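Side-chain contact in disease resistance protein RRS1 (Arabidopsis thaliana, PDB 4C6S), which pairs with RPS4, partly through the TIR domain crystallised here, to recognise the bacterial effectors AvrRps4 and PopP2 in plant immunity: residues S11-E14 with E15-Y18. Numbering follows the deposited sequence.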
loop_
_atom_site.group_PDB
_atom_site.type_symbol
_atom_site.label_atom_id
_atom_site.label_comp_id
_atom_site.label_asym_id
_atom_site.label_seq_id
_atom_site.Cartn_x
_atom_site.Cartn_y
_atom_site.Cartn_z
ATOM N N SER A 11 8.438 -10.563 7.920
ATOM C CA SER A 11 9.766 -9.945 7.870
ATOM C C SER A 11 9.900 -9.178 6.561
ATOM O O SER A 11 9.370 -9.611 5.538
ATOM C CB SER A 11 10.861 -11.000 7.980
ATOM O OG SER A 11 10.603 -12.081 7.102
ATOM N N CYS A 12 10.589 -8.038 6.598
ATOM C CA CYS A 12 10.724 -7.185 5.410
ATOM C C CYS A 12 11.899 -6.244 5.541
ATOM O O CYS A 12 12.505 -6.136 6.611
ATOM C CB CYS A 12 9.441 -6.361 5.177
ATOM S SG CYS A 12 9.096 -5.134 6.487
ATOM N N VAL A 13 12.225 -5.557 4.446
ATOM C CA VAL A 13 13.236 -4.506 4.500
ATOM C C VAL A 13 12.557 -3.180 4.854
ATOM O O VAL A 13 11.342 -3.057 4.747
ATOM C CB VAL A 13 14.015 -4.393 3.181
ATOM C CG1 VAL A 13 14.720 -5.708 2.872
ATOM C CG2 VAL A 13 13.075 -4.022 2.050
ATOM N N GLU A 14 13.338 -2.191 5.281
ATOM C CA GLU A 14 12.745 -0.967 5.818
ATOM C C GLU A 14 11.949 -0.196 4.775
ATOM O O GLU A 14 10.945 0.439 5.105
ATOM C CB GLU A 14 13.810 -0.079 6.473
ATOM C CG GLU A 14 14.829 0.483 5.509
ATOM C CD GLU A 14 16.045 1.051 6.217
ATOM O OE1 GLU A 14 15.969 1.274 7.446
ATOM O OE2 GLU A 14 17.076 1.265 5.542
ATOM N N GLU A 15 12.369 -0.293 3.513
ATOM C CA GLU A 15 11.719 0.431 2.414
ATOM C C GLU A 15 10.222 0.149 2.245
ATOM O O GLU A 15 9.484 1.005 1.756
ATOM C CB GLU A 15 12.443 0.169 1.081
ATOM C CG GLU A 15 13.944 0.449 1.087
ATOM C CD GLU A 15 14.788 -0.737 1.560
ATOM O OE1 GLU A 15 14.863 -0.971 2.783
ATOM O OE2 GLU A 15 15.391 -1.431 0.706
ATOM N N VAL A 16 9.765 -1.040 2.629
ATOM C CA VAL A 16 8.345 -1.350 2.495
ATOM C C VAL A 16 7.631 -1.528 3.827
ATOM O O VAL A 16 6.433 -1.821 3.856
ATOM C CB VAL A 16 8.135 -2.599 1.630
ATOM C CG1 VAL A 16 8.671 -2.355 0.226
ATOM C CG2 VAL A 16 8.833 -3.802 2.272
ATOM N N ARG A 17 8.351 -1.328 4.928
ATOM C CA ARG A 17 7.771 -1.465 6.262
ATOM C C ARG A 17 6.502 -0.616 6.471
ATOM O O ARG A 17 5.514 -1.086 7.046
ATOM C CB ARG A 17 8.826 -1.094 7.305
ATOM C CG ARG A 17 8.302 -0.986 8.715
ATOM C CD ARG A 17 7.832 -2.324 9.233
ATOM N NE ARG A 17 7.173 -2.218 10.537
ATOM C CZ ARG A 17 5.855 -2.100 10.703
ATOM N NH1 ARG A 17 5.040 -2.082 9.646
ATOM N NH2 ARG A 17 5.349 -2.010 11.924
ATOM N N TYR A 18 6.520 0.622 5.996
ATOM C CA TYR A 18 5.420 1.542 6.307
ATOM C C TYR A 18 4.468 1.715 5.128
ATOM O O TYR A 18 3.508 2.495 5.204
ATOM C CB TYR A 18 5.970 2.893 6.749
ATOM C CG TYR A 18 6.702 2.826 8.063
ATOM C CD1 TYR A 18 6.008 2.624 9.242
ATOM C CD2 TYR A 18 8.090 2.917 8.117
ATOM C CE1 TYR A 18 6.667 2.545 10.456
ATOM C CE2 TYR A 18 8.762 2.844 9.332
ATOM C CZ TYR A 18 8.041 2.655 10.493
ATOM O OH TYR A 18 8.689 2.578 11.706
HETATM O O HOH W 1 8.504 2.042 4.560
#
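Glu15 folds its side chain back along the turn toward Val13 and lays its carboxylate against it: OE1 lies 3.5 Å from Val13 CB, and both carboxylate oxygens lie near the CG2 methyl. A kink at chi2 (87°) folds the chain back this way. The same OE1 comes within 3.1 Å of Glu14 CG. Glu14 itself, extended beyond CG, holds its carboxylate with the plane 73° from that of Glu15 and its OE2 4.2 Å from Glu15 OE1. Two acidic groups this close probably disfavour full charge on both, the more so because Asp41 also lies near Glu15 OE1.

Round the other side of the turn, Cys12 faces the chain that follows. Its CB meets Val16 CG2 at 3.9 Å, and SG, tucked between the backbone N and carbonyl carbon (chi1 66°), rests against CA and CD of Arg17. Val16 CG2 also reaches the CG2 methyl of Val13, making a small apolar patch.

The backbone sets these positions. Arg17 N bonds to Glu14 O at 3.1 Å, whereas the bond from Val16 N to Val13 O is weak. A water extends the turn by donating to Glu14 O and accepting from Tyr18 N, which lies 2.8 Å from the water oxygen. Within 15-18, Arg17 CG lies over the centre of one face of the Tyr18 ring.

Asp41 OD2 accepts a hydrogen bond from Glu14 N, tying the start of the turn to the loop after strand 35-39. The whole piece is the exit from strand 8-12 of the parallel TIR sheet into the short helix 14-17, ahead of helix 20-30: Cys12 packs between Val37 of strand 35-39 and Val63 of strand 59-65, and Val13 touches Phe78 of helix 74-82.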